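Local coordinates for glycosyl transferase, group 1 family protein (Staphylococcus aureus, PDB 4WAC) that belongs to the group 1 glycosyl transferases and has the GT-B fold, in which two Rossmann-like domains face each other across a cleft, at residues 309-314 / 417-422; 319-324 / 397-402. All blocks are in the same frame, centred on the assembly; numbering follows the deposited sequence.

The centres of contacts 1 and 2 lie about 16 Å apart in the Rossmann-like domain formed by the later part of the chain, and both tie the long loop between strands 304-306 and 326-329 to the domain it leads into. In chain order the pieces run 309-314, 319-324, 397-402 and 417-422, so contact 2 is enclosed by contact 1. Their second segments belong to consecutive elements, strand 400-403 and helix 412-419, packed together through Ala417 and Val401. Arg422 also joins the contacts, with weak hydrogen bonds to the carbonyls of Phe398 and His319. The loop is thus fastened twice before it enters the six-stranded parallel sheet.

Contact 1 (309-314 / 417-422); sequences NFVKIH and AMISKR
Two successive residues, Ile419 and Ser420, hold the imidazole of His314 from different directions, one over a face and the other at the edge. The setting is the C-terminal end of helix 412-419 in a Rossmann-like domain of the GT-B fold, where the helix finishes in a Schellman motif: Arg422 N returns to the carbonyl of Ala417 and Lys421 N to that of Met418, with Lys421 taking the positive phi (65°) of the C-prime position. Ile419 and Ser420, at this turn, meet the incoming loop 309-314.

Over the ring, Ile419 CG2 sits nearly on the normal, 3.5 Å from the centroid of the His314 imidazole, a CH-pi contact. The same methyl reaches back to the backbone, 3.4 Å from His314 O. At the edge, Ser420 OG lies in the ring plane and shares a hydrogen bond of 2.8 Å with His314 NE2, almost straight at 167°. Chi1 of His314 (59°) places CG between its own N and carbonyl carbon, turning the ring from the loop toward the helix end. Contact and bond together should restrict rotation of the imidazole.

The other branch of Ile419, through CG1, makes the apolar part of the contact. Fully extended at chi2, it reaches toward the loop, and Ile419 CD1 lies 3.9 Å from both Val311 CG1 and Ile313 CD1. The Val311 and Ile419 side chains run antiparallel and meet at these end methyls, offset from each other. Beyond the side chains, Arg476 of helix 465-482 spans the two segments, its NH1 hydrogen-bonded to the carbonyls of both His314 and Ile419. Of the contacts that carbon atoms make across the two segments, the shortest puts Ile419 CD1 3.3 Å from Lys312 O.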
ATOM      1  N   ASN A 309     -16.918  21.449  42.965  1.00 42.28           N
ATOM      2  CA  ASN A 309     -15.512  21.337  43.317  1.00 57.74           C
ATOM      3  C   ASN A 309     -15.193  22.046  44.617  1.00 67.97           C
ATOM      4  O   ASN A 309     -15.803  23.057  44.962  1.00 80.12           O
ATOM      5  CB  ASN A 309     -14.605  21.912  42.224  1.00 57.67           C
ATOM      6  CG  ASN A 309     -14.620  21.079  40.952  1.00 78.80           C
ATOM      7  OD1 ASN A 309     -14.969  21.577  39.879  1.00 76.82           O
ATOM      8  ND2 ASN A 309     -14.284  19.793  41.074  1.00 83.97           N
ATOM      9  N   PHE A 310     -14.222  21.507  45.337  1.00 56.97           N
ATOM     10  CA  PHE A 310     -13.664  22.195  46.476  1.00 53.17           C
ATOM     11  C   PHE A 310     -12.988  23.460  45.980  1.00 59.51           C
ATOM     12  O   PHE A 310     -12.469  23.484  44.873  1.00 69.85           O
ATOM     13  CB  PHE A 310     -12.688  21.284  47.228  1.00 38.78           C
ATOM     14  CG  PHE A 310     -13.367  20.130  47.923  1.00 63.26           C
ATOM     15  CD1 PHE A 310     -13.888  20.284  49.213  1.00 63.81           C
ATOM     16  CD2 PHE A 310     -13.506  18.897  47.294  1.00 44.92           C
ATOM     17  CE1 PHE A 310     -14.537  19.219  49.856  1.00 56.47           C
ATOM     18  CE2 PHE A 310     -14.150  17.815  47.934  1.00 54.39           C
ATOM     19  CZ  PHE A 310     -14.659  17.973  49.219  1.00 58.54           C
ATOM     20  N   VAL A 311     -13.016  24.525  46.780  1.00 70.07           N
ATOM     21  CA  VAL A 311     -12.301  25.732  46.395  1.00 54.26           C
ATOM     22  C   VAL A 311     -11.277  26.126  47.445  1.00 52.46           C
ATOM     23  O   VAL A 311     -11.557  26.130  48.640  1.00 76.45           O
ATOM     24  CB  VAL A 311     -13.254  26.911  46.137  1.00 71.32           C
ATOM     25  CG1 VAL A 311     -12.451  28.155  45.759  1.00 69.04           C
ATOM     26  CG2 VAL A 311     -14.235  26.564  45.026  1.00 58.21           C
ATOM     27  N   LYS A 312     -10.075  26.423  46.970  1.00 68.60           N
ATOM     28  CA  LYS A 312      -8.944  26.706  47.825  1.00 72.22           C
ATOM     29  C   LYS A 312      -8.632  28.187  47.785  1.00 99.58           C
ATOM     30  O   LYS A 312      -8.489  28.763  46.704  1.00101.15           O
ATOM     31  CB  LYS A 312      -7.724  25.897  47.386  1.00 65.92           C
ATOM     32  CG  LYS A 312      -6.478  26.215  48.188  1.00 82.38           C
ATOM     33  CD  LYS A 312      -5.268  25.508  47.616  1.00 97.34           C
ATOM     34  CE  LYS A 312      -4.050  25.715  48.495  1.00 97.93           C
ATOM     35  NZ  LYS A 312      -2.891  24.951  47.968  1.00106.27           N
ATOM     36  N   ILE A 313      -8.520  28.803  48.960  1.00110.79           N
ATOM     37  CA  ILE A 313      -8.342  30.251  49.031  1.00 92.93           C
ATOM     38  C   ILE A 313      -6.882  30.627  49.216  1.00103.91           C
ATOM     39  O   ILE A 313      -6.391  30.713  50.345  1.00107.70           O
ATOM     40  CB  ILE A 313      -9.154  30.877  50.174  1.00 75.63           C
ATOM     41  CG1 ILE A 313     -10.571  30.307  50.202  1.00 67.41           C
ATOM     42  CG2 ILE A 313      -9.180  32.386  50.019  1.00 73.96           C
ATOM     43  CD1 ILE A 313     -11.326  30.509  48.914  1.00 78.73           C
ATOM     44  N   HIS A 314      -6.190  30.852  48.101  1.00100.56           N
ATOM     45  CA  HIS A 314      -4.824  31.344  48.150  1.00 95.43           C
ATOM     46  C   HIS A 314      -4.815  32.789  48.671  1.00105.32           C
ATOM     47  O   HIS A 314      -5.840  33.474  48.654  1.00107.62           O
ATOM     48  CB  HIS A 314      -4.144  31.219  46.768  1.00 74.57           C
ATOM     49  CG  HIS A 314      -4.831  31.953  45.650  1.00 88.86           C
ATOM     50  ND1 HIS A 314      -5.684  31.330  44.758  1.00 79.03           N
ATOM     51  CD2 HIS A 314      -4.737  33.240  45.233  1.00 86.14           C
ATOM     52  CE1 HIS A 314      -6.109  32.207  43.867  1.00 70.87           C
ATOM     53  NE2 HIS A 314      -5.547  33.375  44.131  1.00 70.11           N
ATOM     54  N   ALA A 417      -9.643  33.937  40.020  1.00 96.22           N
ATOM     55  CA  ALA A 417      -9.282  35.342  39.800  1.00 95.00           C
ATOM     56  C   ALA A 417      -9.908  36.243  40.846  1.00 99.00           C
ATOM     57  O   ALA A 417      -9.268  37.190  41.304  1.00 89.91           O
ATOM     58  CB  ALA A 417      -9.698  35.798  38.418  1.00 86.81           C
ATOM     59  N   MET A 418     -11.159  35.948  41.206  1.00 87.96           N
ATOM     60  CA  MET A 418     -11.870  36.707  42.232  1.00 88.13           C
ATOM     61  C   MET A 418     -11.185  36.596  43.601  1.00 92.93           C
ATOM     62  O   MET A 418     -11.204  37.545  44.388  1.00 88.71           O
ATOM     63  CB  MET A 418     -13.323  36.239  42.335  1.00 72.69           C
ATOM     64  CG  MET A 418     -14.174  36.470  41.105  1.00 74.65           C
ATOM     65  SD  MET A 418     -15.774  35.625  41.244  1.00 99.16           S
ATOM     66  CE  MET A 418     -16.373  36.242  42.803  1.00 72.14           C
ATOM     67  N   ILE A 419     -10.589  35.430  43.864  1.00 87.60           N
ATOM     68  CA  ILE A 419      -9.813  35.180  45.081  1.00 85.01           C
ATOM     69  C   ILE A 419      -8.630  36.142  45.204  1.00 87.51           C
ATOM     70  O   ILE A 419      -8.311  36.605  46.303  1.00110.01           O
ATOM     71  CB  ILE A 419      -9.311  33.704  45.139  1.00 71.57           C
ATOM     72  CG1 ILE A 419     -10.489  32.734  45.220  1.00 82.40           C
ATOM     73  CG2 ILE A 419      -8.341  33.463  46.292  1.00 59.07           C
ATOM     74  CD1 ILE A 419     -10.069  31.273  45.311  1.00 74.99           C
ATOM     75  N   SER A 420      -7.998  36.461  44.075  1.00 75.79           N
ATOM     76  CA  SER A 420      -6.896  37.428  44.051  1.00 91.89           C
ATOM     77  C   SER A 420      -7.400  38.875  44.033  1.00 99.57           C
ATOM     78  O   SER A 420      -6.639  39.795  43.715  1.00102.84           O
ATOM     79  CB  SER A 420      -5.962  37.177  42.847  1.00 92.78           C
ATOM     80  OG  SER A 420      -5.549  35.823  42.758  1.00 84.19           O
ATOM     81  N   LYS A 421      -8.675  39.060  44.389  1.00 99.76           N
ATOM     82  CA  LYS A 421      -9.331  40.372  44.439  1.00100.75           C
ATOM     83  C   LYS A 421      -9.435  41.030  43.048  1.00113.61           C
ATOM     84  O   LYS A 421      -9.555  42.256  42.920  1.00114.68           O
ATOM     85  CB  LYS A 421      -8.606  41.303  45.419  1.00 93.54           C
ATOM     86  CG  LYS A 421      -8.292  40.683  46.766  1.00 85.45           C
ATOM     87  CD  LYS A 421      -9.042  41.390  47.868  1.00 77.86           C
ATOM     88  CE  LYS A 421      -8.111  41.835  48.961  1.00 89.82           C
ATOM     89  NZ  LYS A 421      -7.103  42.804  48.453  1.00105.02           N
ATOM     90  N   ARG A 422      -9.396  40.187  42.017  1.00109.62           N
ATOM     91  CA  ARG A 422      -9.528  40.604  40.623  1.00 97.85           C
ATOM     92  C   ARG A 422     -10.919  40.243  40.091  1.00112.35           C
ATOM     93  O   ARG A 422     -11.144  39.095  39.705  1.00120.62           O
ATOM     94  CB  ARG A 422      -8.449  39.941  39.758  1.00 73.70           C
ATOM     95  CG  ARG A 422      -7.034  40.210  40.229  1.00 89.62           C
ATOM     96  CD  ARG A 422      -6.848  41.684  40.523  1.00 88.95           C
ATOM     97  NE  ARG A 422      -5.464  42.014  40.847  1.00 98.24           N
ATOM     98  CZ  ARG A 422      -5.000  42.155  42.082  1.00 90.98           C
ATOM     99  NH1 ARG A 422      -5.821  42.022  43.108  1.00 72.07           N
ATOM    100  NH2 ARG A 422      -3.724  42.454  42.287  1.00111.12           N
TER

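Contact 2 (319-324 / 397-402); sequences HFQTEK and DFKLVV
Asp397 meets Gln321 through its backbone: Gln321 NE2 donates a hydrogen bond of 2.9 Å to Asp397 O, at an N-H...O angle of 156°. The acceptor lies in the amide plane of Gln321, whereas the nitrogen is tilted from the plane of the Asp397 carbonyl. The opposite end of the amide is fixed as well. Gln321 OE1 accepts from its own neighbours, Thr322 N on a lone pair in the carbonyl plane and Glu323 N from above that plane. Three bonds thus set the rotation of one carboxamide, which links backbone N-H groups of its own segment to the carbonyl across from it. The chain bend that permits this is at chi2 (64°), which folds the amide back over the backbone that follows.

Phe398 contributes its carbonyl, with O 3.4 Å from Gln321 CB; its own CB is directed away from 319-324, and the ring packs against His358 and Tyr360 of strand 357-360. Here the segment is about to join the parallel sheet of the Rossmann-like domain, in which strand 400-403 runs beside strand 326-329, the strand that segment 319-324 precedes. The contact therefore brings together the approaches to two neighbouring strands.

Lys399 lies nearest in backbone terms, its CA 5.1 Å from that of Gln321. Its aliphatic chain passes alongside 321-324: Lys399 CG lies 3.0 Å from Gln321 O, and Lys399 CE 3.5 Å from Thr322 O. Bends at chi2 and chi3 shape this route past the loop. The ammonium ends beyond the segment, where Lys399 NZ forms a salt bridge with Asp465 and hydrogen bonds to the carbonyls of Leu461 and Val462. Farther on, Leu400 and Val402 both pack on Val326 of the neighbouring strand.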
ATOM      1  N   HIS A 319      -1.092  44.278  46.592  1.00 97.14           N
ATOM      2  CA  HIS A 319      -1.442  45.525  45.922  1.00109.63           C
ATOM      3  C   HIS A 319      -2.499  45.331  44.856  1.00109.89           C
ATOM      4  O   HIS A 319      -2.469  44.356  44.100  1.00114.16           O
ATOM      5  CB  HIS A 319      -0.198  46.160  45.291  1.00103.08           C
ATOM      6  CG  HIS A 319       0.850  46.554  46.286  1.00110.60           C
ATOM      7  ND1 HIS A 319       2.153  46.809  45.931  1.00119.53           N
ATOM      8  CD2 HIS A 319       0.775  46.748  47.626  1.00106.58           C
ATOM      9  CE1 HIS A 319       2.847  47.133  47.012  1.00115.12           C
ATOM     10  NE2 HIS A 319       2.033  47.101  48.050  1.00112.33           N
ATOM     11  N   PHE A 320      -3.437  46.270  44.806  1.00110.20           N
ATOM     12  CA  PHE A 320      -4.315  46.374  43.657  1.00103.42           C
ATOM     13  C   PHE A 320      -3.493  46.955  42.528  1.00102.00           C
ATOM     14  O   PHE A 320      -2.753  47.919  42.724  1.00 97.65           O
ATOM     15  CB  PHE A 320      -5.526  47.264  43.937  1.00 94.45           C
ATOM     16  CG  PHE A 320      -6.590  46.604  44.778  1.00 92.17           C
ATOM     17  CD1 PHE A 320      -7.323  45.530  44.292  1.00 95.25           C
ATOM     18  CD2 PHE A 320      -6.854  47.063  46.066  1.00 94.89           C
ATOM     19  CE1 PHE A 320      -8.306  44.928  45.075  1.00 99.97           C
ATOM     20  CE2 PHE A 320      -7.831  46.465  46.858  1.00 92.67           C
ATOM     21  CZ  PHE A 320      -8.555  45.399  46.364  1.00 94.07           C
ATOM     22  N   GLN A 321      -3.596  46.337  41.357  1.00109.27           N
ATOM     23  CA  GLN A 321      -3.127  46.957  40.129  1.00101.26           C
ATOM     24  C   GLN A 321      -4.033  48.162  39.826  1.00107.35           C
ATOM     25  O   GLN A 321      -5.193  48.165  40.218  1.00114.24           O
ATOM     26  CB  GLN A 321      -3.149  45.944  38.982  1.00 93.90           C
ATOM     27  CG  GLN A 321      -2.856  46.536  37.611  1.00 99.75           C
ATOM     28  CD  GLN A 321      -1.441  47.111  37.517  1.00103.66           C
ATOM     29  OE1 GLN A 321      -1.170  48.201  38.015  1.00109.14           O
ATOM     30  NE2 GLN A 321      -0.540  46.380  36.864  1.00 85.49           N
ATOM     31  N   THR A 322      -3.503  49.194  39.170  1.00111.43           N
ATOM     32  CA  THR A 322      -4.346  50.298  38.709  1.00106.25           C
ATOM     33  C   THR A 322      -3.973  50.715  37.284  1.00106.32           C
ATOM     34  O   THR A 322      -4.727  51.462  36.642  1.00119.12           O
ATOM     35  CB  THR A 322      -4.287  51.541  39.642  1.00110.32           C
ATOM     36  OG1 THR A 322      -2.959  51.729  40.140  1.00114.19           O
ATOM     37  CG2 THR A 322      -5.274  51.399  40.825  1.00 88.36           C
ATOM     38  N   GLU A 323      -2.824  50.246  36.794  1.00 84.80           N
ATOM     39  CA  GLU A 323      -2.525  50.377  35.367  1.00 92.47           C
ATOM     40  C   GLU A 323      -3.574  49.633  34.562  1.00105.35           C
ATOM     41  O   GLU A 323      -3.951  48.512  34.904  1.00106.07           O
ATOM     42  CB  GLU A 323      -1.106  49.873  35.007  1.00 79.09           C
ATOM     43  CG  GLU A 323       0.034  50.838  35.341  1.00 92.79           C
ATOM     44  CD  GLU A 323      -0.018  51.366  36.774  1.00115.22           C
ATOM     45  OE1 GLU A 323      -0.129  50.552  37.719  1.00112.31           O
ATOM     46  OE2 GLU A 323       0.011  52.607  36.954  1.00115.96           O
ATOM     47  N   LYS A 324      -4.042  50.265  33.489  1.00104.45           N
ATOM     48  CA  LYS A 324      -5.155  49.722  32.723  1.00 99.47           C
ATOM     49  C   LYS A 324      -4.745  48.444  31.976  1.00 98.40           C
ATOM     50  O   LYS A 324      -4.663  48.401  30.747  1.00 93.62           O
ATOM     51  CB  LYS A 324      -5.725  50.798  31.787  1.00 97.47           C
ATOM     52  CG  LYS A 324      -5.779  52.184  32.467  1.00 94.25           C
ATOM     53  CD  LYS A 324      -6.487  53.253  31.639  1.00 94.21           C
ATOM     54  CE  LYS A 324      -6.073  53.192  30.186  1.00111.60           C
ATOM     55  NZ  LYS A 324      -7.008  53.893  29.250  1.00112.29           N
ATOM     56  N   ASP A 397      -0.934  41.309  38.405  1.00101.37           N
ATOM     57  CA  ASP A 397      -0.614  42.271  37.355  1.00 98.95           C
ATOM     58  C   ASP A 397      -1.930  42.838  36.767  1.00113.57           C
ATOM     59  O   ASP A 397      -1.947  43.932  36.198  1.00127.25           O
ATOM     60  CB  ASP A 397       0.273  41.559  36.301  1.00 97.30           C
ATOM     61  CG  ASP A 397       0.728  42.458  35.133  1.00112.50           C
ATOM     62  OD1 ASP A 397      -0.027  43.312  34.642  1.00130.09           O
ATOM     63  OD2 ASP A 397       1.895  42.298  34.708  1.00117.79           O
ATOM     64  N   PHE A 398      -3.040  42.122  36.963  1.00 98.09           N
ATOM     65  CA  PHE A 398      -4.324  42.494  36.354  1.00 92.42           C
ATOM     66  C   PHE A 398      -5.199  43.391  37.256  1.00 92.95           C
ATOM     67  O   PHE A 398      -5.202  43.256  38.479  1.00 95.19           O
ATOM     68  CB  PHE A 398      -5.116  41.221  35.960  1.00 91.28           C
ATOM     69  CG  PHE A 398      -4.400  40.309  34.968  1.00 95.80           C
ATOM     70  CD1 PHE A 398      -3.431  40.805  34.096  1.00 98.26           C
ATOM     71  CD2 PHE A 398      -4.717  38.950  34.900  1.00 78.74           C
ATOM     72  CE1 PHE A 398      -2.784  39.958  33.182  1.00 87.34           C
ATOM     73  CE2 PHE A 398      -4.075  38.104  33.985  1.00 89.47           C
ATOM     74  CZ  PHE A 398      -3.110  38.607  33.128  1.00 67.58           C
ATOM     75  N   LYS A 399      -5.957  44.303  36.646  1.00104.42           N
ATOM     76  CA  LYS A 399      -6.966  45.069  37.401  1.00 97.15           C
ATOM     77  C   LYS A 399      -8.303  44.328  37.409  1.00 85.14           C
ATOM     78  O   LYS A 399      -8.988  44.264  38.426  1.00 84.76           O
ATOM     79  CB  LYS A 399      -7.155  46.488  36.828  1.00 89.85           C
ATOM     80  CG  LYS A 399      -6.921  47.576  37.854  1.00 97.31           C
ATOM     81  CD  LYS A 399      -7.778  48.864  37.772  1.00101.40           C
ATOM     82  CE  LYS A 399      -7.667  49.610  36.434  1.00107.86           C
ATOM     83  NZ  LYS A 399      -8.390  50.922  36.558  1.00109.91           N
ATOM     84  N   LEU A 400      -8.656  43.775  36.256  1.00 89.89           N
ATOM     85  CA  LEU A 400      -9.850  42.968  36.096  1.00 96.18           C
ATOM     86  C   LEU A 400      -9.444  41.816  35.175  1.00108.11           C
ATOM     87  O   LEU A 400      -8.273  41.722  34.781  1.00 99.59           O
ATOM     88  CB  LEU A 400     -11.008  43.814  35.529  1.00 85.64           C
ATOM     89  CG  LEU A 400     -10.935  44.466  34.134  1.00 72.79           C
ATOM     90  CD1 LEU A 400     -11.849  43.789  33.090  1.00 73.31           C
ATOM     91  CD2 LEU A 400     -11.193  45.944  34.216  1.00 58.53           C
ATOM     92  N   VAL A 401     -10.388  40.937  34.854  1.00110.57           N
ATOM     93  CA  VAL A 401     -10.141  39.831  33.925  1.00103.51           C
ATOM     94  C   VAL A 401     -11.381  39.542  33.096  1.00 70.57           C
ATOM     95  O   VAL A 401     -12.490  39.922  33.463  1.00 98.85           O
ATOM     96  CB  VAL A 401      -9.733  38.532  34.653  1.00 88.45           C
ATOM     97  CG1 VAL A 401      -8.272  38.581  35.084  1.00 98.24           C
ATOM     98  CG2 VAL A 401     -10.637  38.308  35.831  1.00 79.94           C
ATOM     99  N   VAL A 402     -11.198  38.851  31.984  1.00 77.10           N
ATOM    100  CA  VAL A 402     -12.322  38.582  31.091  1.00103.58           C
ATOM    101  C   VAL A 402     -12.497  37.115  30.686  1.00 97.01           C
ATOM    102  O   VAL A 402     -11.524  36.357  30.530  1.00 81.99           O
ATOM    103  CB  VAL A 402     -12.211  39.436  29.808  1.00100.05           C
ATOM    104  CG1 VAL A 402     -12.763  40.839  30.058  1.00 91.05           C
ATOM    105  CG2 VAL A 402     -10.755  39.494  29.354  1.00100.14           C
TER